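Local coordinates for toxin Tse2 (PDB 5AKO), which acts as a toxin delivered by the H1 type VI secretion system into the cytoplasm of recipient cells, where it is likely a NAD-dependent cytotoxin, at residues I124-N136 / H143-L157. Residues are numbered along the deposited sequence; the frame is centred on the assembly and turned at random.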
loop_
_atom_site.group_PDB
_atom_site.type_symbol
_atom_site.label_atom_id
_atom_site.label_comp_id
_atom_site.label_asym_id
_atom_site.label_seq_id
_atom_site.Cartn_x
_atom_site.Cartn_y
_atom_site.Cartn_z
ATOM N N ILE C 124 28.938 3.772 -18.179
ATOM C CA ILE C 124 28.310 4.099 -16.951
ATOM C C ILE C 124 29.293 4.692 -15.932
ATOM O O ILE C 124 30.275 4.038 -15.505
ATOM C CB ILE C 124 27.677 2.842 -16.334
ATOM C CG1 ILE C 124 26.653 2.217 -17.290
ATOM C CG2 ILE C 124 27.012 3.199 -15.004
ATOM C CD1 ILE C 124 26.182 0.816 -16.907
ATOM N N PRO C 125 29.018 5.923 -15.456
ATOM C CA PRO C 125 29.966 6.476 -14.500
ATOM C C PRO C 125 30.261 5.521 -13.345
ATOM O O PRO C 125 29.349 4.791 -12.891
ATOM C CB PRO C 125 29.269 7.741 -14.020
ATOM C CG PRO C 125 28.465 8.160 -15.211
ATOM C CD PRO C 125 27.936 6.875 -15.756
ATOM N N PRO C 126 31.511 5.524 -12.868
ATOM C CA PRO C 126 32.022 4.510 -11.961
ATOM C C PRO C 126 31.197 4.204 -10.721
ATOM O O PRO C 126 31.160 3.042 -10.287
ATOM C CB PRO C 126 33.419 5.057 -11.539
ATOM C CG PRO C 126 33.445 6.496 -11.974
ATOM C CD PRO C 126 32.558 6.514 -13.203
ATOM N N ASP C 127 30.564 5.196 -10.126
ATOM C CA ASP C 127 29.791 4.918 -8.898
ATOM C C ASP C 127 28.260 4.824 -9.089
ATOM O O ASP C 127 27.512 4.881 -8.119
ATOM C CB ASP C 127 30.136 5.970 -7.840
ATOM C CG ASP C 127 31.544 5.825 -7.312
ATOM O OD1 ASP C 127 31.911 4.673 -6.947
ATOM O OD2 ASP C 127 32.254 6.860 -7.246
ATOM N N LEU C 128 27.815 4.636 -10.326
ATOM C CA LEU C 128 26.409 4.473 -10.621
ATOM C C LEU C 128 26.196 3.105 -11.155
ATOM O O LEU C 128 27.157 2.421 -11.547
ATOM C CB LEU C 128 25.977 5.464 -11.676
ATOM C CG LEU C 128 25.990 6.946 -11.314
ATOM C CD1 LEU C 128 25.391 7.754 -12.448
ATOM C CD2 LEU C 128 25.220 7.229 -10.032
ATOM N N LYS C 129 24.944 2.669 -11.135
ATOM C CA LYS C 129 24.572 1.430 -11.800
ATOM C C LYS C 129 23.163 1.569 -12.302
ATOM O O LYS C 129 22.451 2.482 -11.882
ATOM C CB LYS C 129 24.729 0.232 -10.885
ATOM C CG LYS C 129 23.814 0.220 -9.672
ATOM C CD LYS C 129 24.279 -0.788 -8.622
ATOM C CE LYS C 129 23.258 -0.944 -7.511
ATOM N NZ LYS C 129 23.685 -1.968 -6.531
ATOM N N VAL C 130 22.789 0.672 -13.204
ATOM C CA VAL C 130 21.519 0.705 -13.890
ATOM C C VAL C 130 20.869 -0.613 -13.643
ATOM O O VAL C 130 21.393 -1.627 -14.041
ATOM C CB VAL C 130 21.731 0.883 -15.401
ATOM C CG1 VAL C 130 20.407 0.912 -16.146
ATOM C CG2 VAL C 130 22.525 2.151 -15.643
ATOM N N LYS C 131 19.720 -0.579 -12.992
ATOM C CA LYS C 131 18.997 -1.753 -12.556
ATOM C C LYS C 131 17.829 -2.038 -13.464
ATOM O O LYS C 131 17.025 -1.155 -13.731
ATOM C CB LYS C 131 18.446 -1.507 -11.149
ATOM C CG LYS C 131 17.496 -2.590 -10.633
ATOM C CD LYS C 131 17.036 -2.250 -9.230
ATOM C CE LYS C 131 16.149 -3.317 -8.616
ATOM N NZ LYS C 131 16.812 -4.638 -8.669
ATOM N N GLN C 132 17.723 -3.280 -13.919
ATOM C CA GLN C 132 16.583 -3.716 -14.690
ATOM C C GLN C 132 15.516 -4.015 -13.692
ATOM O O GLN C 132 15.734 -4.806 -12.814
ATOM C CB GLN C 132 16.878 -4.975 -15.509
ATOM C CG GLN C 132 15.640 -5.465 -16.243
ATOM C CD GLN C 132 15.833 -6.709 -17.076
ATOM O OE1 GLN C 132 16.906 -7.288 -17.149
ATOM N NE2 GLN C 132 14.751 -7.162 -17.660
ATOM N N ASP C 133 14.361 -3.376 -13.818
ATOM C CA ASP C 133 13.211 -3.722 -12.968
ATOM C C ASP C 133 12.265 -4.513 -13.886
ATOM O O ASP C 133 12.707 -5.165 -14.802
ATOM C CB ASP C 133 12.532 -2.487 -12.407
ATOM C CG ASP C 133 13.509 -1.493 -11.736
ATOM O OD1 ASP C 133 14.027 -1.768 -10.654
ATOM O OD2 ASP C 133 13.691 -0.378 -12.221
ATOM N N SER C 134 10.976 -4.443 -13.656
ATOM C CA SER C 134 10.055 -5.326 -14.337
ATOM C C SER C 134 9.591 -4.765 -15.649
ATOM O O SER C 134 9.717 -3.593 -15.911
ATOM C CB SER C 134 8.835 -5.564 -13.457
ATOM O OG SER C 134 9.196 -6.322 -12.307
ATOM N N TYR C 135 8.979 -5.633 -16.429
ATOM C CA TYR C 135 8.224 -5.248 -17.598
ATOM C C TYR C 135 6.918 -4.696 -17.108
ATOM O O TYR C 135 6.207 -5.364 -16.371
ATOM C CB TYR C 135 7.959 -6.484 -18.473
ATOM C CG TYR C 135 7.179 -6.164 -19.678
ATOM C CD1 TYR C 135 7.723 -5.377 -20.661
ATOM C CD2 TYR C 135 5.882 -6.641 -19.852
ATOM C CE1 TYR C 135 7.041 -5.100 -21.823
ATOM C CE2 TYR C 135 5.161 -6.322 -20.996
ATOM C CZ TYR C 135 5.749 -5.554 -21.979
ATOM O OH TYR C 135 5.078 -5.192 -23.105
ATOM N N ASN C 136 6.577 -3.509 -17.563
ATOM C CA ASN C 136 5.348 -2.856 -17.207
ATOM C C ASN C 136 4.333 -3.032 -18.322
ATOM O O ASN C 136 4.523 -2.489 -19.424
ATOM C CB ASN C 136 5.639 -1.373 -17.006
ATOM C CG ASN C 136 4.418 -0.573 -16.592
ATOM O OD1 ASN C 136 3.323 -0.674 -17.176
ATOM N ND2 ASN C 136 4.628 0.302 -15.643
ATOM N N HIS C 143 11.008 -1.214 -17.468
ATOM C CA HIS C 143 11.541 -0.050 -16.723
ATOM C C HIS C 143 12.943 -0.324 -16.173
ATOM O O HIS C 143 13.234 -1.467 -15.768
ATOM C CB HIS C 143 10.627 0.230 -15.549
ATOM C CG HIS C 143 11.022 1.439 -14.766
ATOM N ND1 HIS C 143 11.992 1.417 -13.790
ATOM C CD2 HIS C 143 10.568 2.706 -14.817
ATOM C CE1 HIS C 143 12.102 2.620 -13.260
ATOM N NE2 HIS C 143 11.254 3.419 -13.874
ATOM N N TYR C 144 13.785 0.714 -16.123
ATOM C CA TYR C 144 15.117 0.616 -15.584
ATOM C C TYR C 144 15.396 1.805 -14.670
ATOM O O TYR C 144 14.788 2.871 -14.845
ATOM C CB TYR C 144 16.144 0.610 -16.696
ATOM C CG TYR C 144 16.243 -0.659 -17.562
ATOM C CD1 TYR C 144 15.335 -0.912 -18.555
ATOM C CD2 TYR C 144 17.280 -1.545 -17.411
ATOM C CE1 TYR C 144 15.430 -2.037 -19.354
ATOM C CE2 TYR C 144 17.411 -2.661 -18.187
ATOM C CZ TYR C 144 16.460 -2.923 -19.154
ATOM O OH TYR C 144 16.539 -4.038 -19.965
ATOM N N THR C 145 16.324 1.642 -13.703
ATOM C CA THR C 145 16.609 2.702 -12.754
ATOM C C THR C 145 18.095 2.934 -12.657
ATOM O O THR C 145 18.855 2.018 -12.424
ATOM C CB THR C 145 16.064 2.361 -11.357
ATOM O OG1 THR C 145 14.670 2.091 -11.462
ATOM C CG2 THR C 145 16.262 3.544 -10.360
ATOM N N ILE C 146 18.497 4.162 -12.925
ATOM C CA ILE C 146 19.864 4.581 -12.745
ATOM C C ILE C 146 19.965 5.013 -11.284
ATOM O O ILE C 146 19.198 5.861 -10.849
ATOM C CB ILE C 146 20.179 5.809 -13.576
ATOM C CG1 ILE C 146 19.874 5.576 -15.061
ATOM C CG2 ILE C 146 21.634 6.168 -13.389
ATOM C CD1 ILE C 146 19.910 6.810 -15.950
ATOM N N MET C 147 20.916 4.462 -10.539
ATOM C CA MET C 147 20.927 4.615 -9.108
ATOM C C MET C 147 22.402 4.643 -8.620
ATOM O O MET C 147 23.308 4.254 -9.328
ATOM C CB MET C 147 20.090 3.502 -8.400
ATOM C CG MET C 147 20.818 2.171 -8.393
ATOM S SD MET C 147 19.962 0.839 -7.627
ATOM C CE MET C 147 18.272 0.956 -8.214
ATOM N N PRO C 148 22.642 5.143 -7.416
ATOM C CA PRO C 148 24.001 5.040 -6.892
ATOM C C PRO C 148 24.435 3.576 -6.595
ATOM O O PRO C 148 23.629 2.741 -6.184
ATOM C CB PRO C 148 23.948 5.879 -5.598
ATOM C CG PRO C 148 22.495 5.993 -5.266
ATOM C CD PRO C 148 21.793 6.015 -6.590
ATOM N N ALA C 149 25.704 3.284 -6.835
ATOM C CA ALA C 149 26.221 1.940 -6.572
ATOM C C ALA C 149 26.744 1.853 -5.149
ATOM O O ALA C 149 27.026 0.779 -4.667
ATOM C CB ALA C 149 27.327 1.586 -7.566
ATOM N N LYS C 150 26.918 2.996 -4.517
ATOM C CA LYS C 150 27.361 3.068 -3.115
ATOM C C LYS C 150 26.782 4.337 -2.477
ATOM O O LYS C 150 26.353 5.251 -3.191
ATOM C CB LYS C 150 28.892 3.086 -3.028
ATOM C CG LYS C 150 29.525 4.266 -3.776
ATOM C CD LYS C 150 30.938 4.588 -3.295
ATOM C CE LYS C 150 31.160 6.106 -3.209
ATOM N NZ LYS C 150 32.594 6.495 -3.021
ATOM N N PRO C 151 26.734 4.389 -1.155
ATOM C CA PRO C 151 26.142 5.558 -0.535
ATOM C C PRO C 151 26.846 6.834 -0.931
ATOM O O PRO C 151 28.040 6.865 -0.909
ATOM C CB PRO C 151 26.365 5.282 0.941
ATOM C CG PRO C 151 26.267 3.776 1.044
ATOM C CD PRO C 151 26.983 3.316 -0.182
ATOM N N MET C 152 26.119 7.857 -1.353
ATOM C CA MET C 152 26.766 9.111 -1.719
ATOM C C MET C 152 25.877 10.320 -1.450
ATOM O O MET C 152 24.647 10.200 -1.412
ATOM C CB MET C 152 27.179 9.092 -3.187
ATOM C CG MET C 152 26.045 8.854 -4.162
ATOM S SD MET C 152 26.571 8.565 -5.866
ATOM C CE MET C 152 27.544 7.084 -5.676
ATOM N N TYR C 153 26.514 11.479 -1.262
ATOM C CA TYR C 153 25.802 12.726 -1.090
ATOM C C TYR C 153 25.257 13.183 -2.412
ATOM O O TYR C 153 25.705 12.761 -3.475
ATOM C CB TYR C 153 26.702 13.808 -0.449
ATOM C CG TYR C 153 27.165 13.445 0.955
ATOM C CD1 TYR C 153 26.248 13.403 2.026
ATOM C CD2 TYR C 153 28.487 13.083 1.207
ATOM C CE1 TYR C 153 26.648 13.047 3.301
ATOM C CE2 TYR C 153 28.903 12.722 2.478
ATOM C CZ TYR C 153 27.992 12.717 3.525
ATOM O OH TYR C 153 28.384 12.330 4.786
ATOM N N ARG C 154 24.257 14.063 -2.345
ATOM C CA ARG C 154 23.549 14.530 -3.515
ATOM C C ARG C 154 24.452 15.067 -4.608
ATOM O O ARG C 154 24.269 14.771 -5.791
ATOM C CB ARG C 154 22.539 15.601 -3.121
ATOM C CG ARG C 154 21.518 15.808 -4.219
ATOM C CD ARG C 154 20.495 16.868 -3.907
ATOM N NE ARG C 154 19.637 16.519 -2.780
ATOM C CZ ARG C 154 18.574 17.231 -2.427
ATOM N NH1 ARG C 154 18.263 18.329 -3.108
ATOM N NH2 ARG C 154 17.836 16.861 -1.380
ATOM N N GLU C 155 25.398 15.911 -4.218
ATOM C CA GLU C 155 26.273 16.603 -5.186
ATOM C C GLU C 155 27.070 15.599 -6.027
ATOM O O GLU C 155 27.177 15.744 -7.221
ATOM C CB GLU C 155 27.228 17.578 -4.460
ATOM C CG GLU C 155 26.556 18.473 -3.397
ATOM C CD GLU C 155 26.626 17.911 -1.952
ATOM O OE1 GLU C 155 27.706 18.006 -1.310
ATOM O OE2 GLU C 155 25.598 17.371 -1.459
ATOM N N VAL C 156 27.597 14.567 -5.379
ATOM C CA VAL C 156 28.354 13.552 -6.054
ATOM C C VAL C 156 27.477 12.813 -7.076
ATOM O O VAL C 156 27.913 12.557 -8.211
ATOM C CB VAL C 156 28.980 12.558 -5.045
ATOM C CG1 VAL C 156 29.618 11.364 -5.767
ATOM C CG2 VAL C 156 30.010 13.270 -4.158
ATOM N N LEU C 157 26.248 12.492 -6.670
ATOM C CA LEU C 157 25.276 11.792 -7.526
ATOM C C LEU C 157 24.910 12.622 -8.728
ATOM O O LEU C 157 24.933 12.129 -9.848
ATOM C CB LEU C 157 24.004 11.461 -6.729
ATOM C CG LEU C 157 22.801 10.867 -7.494
ATOM C CD1 LEU C 157 23.164 9.598 -8.275
ATOM C CD2 LEU C 157 21.667 10.562 -6.538
HETATM O O HOH W 1 25.893 -1.851 -5.118
#
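D133 OD2 accepts two hydrogen bonds from the facing strand: T145 OG1 donates at 2.8 Å to its syn lone pair, and H143 ND1 at 2.9 Å meets it on the anti side, somewhat out of the carboxylate plane. OD2 itself lies nearly in the imidazole plane, at the ring edge, although carboxylate and ring are turned 37° apart. With CG of H143 anti to its backbone N (chi1 -177°), the ring lies alongside D133. On the face that carries T145, M147 CE rests on K131 CD at 3.6 Å, while M147 SD meets K129 CE. Beyond them, one water bridges K129 NZ and A149 O. Consecutive strands 128-136 and 141-148, joined by a short connection, form a beta hairpin; reciprocal backbone bonds in the K129–M147 and K131–T145 pairs and the 156° between 128-136 and 143-148 show antiparallel pairing. On the face of V130 and I146, Q132 CB packs 3.6 Å from Y144 CE2. L128 crosses L157 of the following helix at about a right angle, CD2 to CD1 3.6 Å. At the hairpin's open end, A149 N bonds to D127 O at 2.7 Å, from above the carbonyl plane. In the second shell, S101 OG hydrogen-bonds H143 NE2, fixing the imidazole at both nitrogens, and F103 meets the ring edge-to-face.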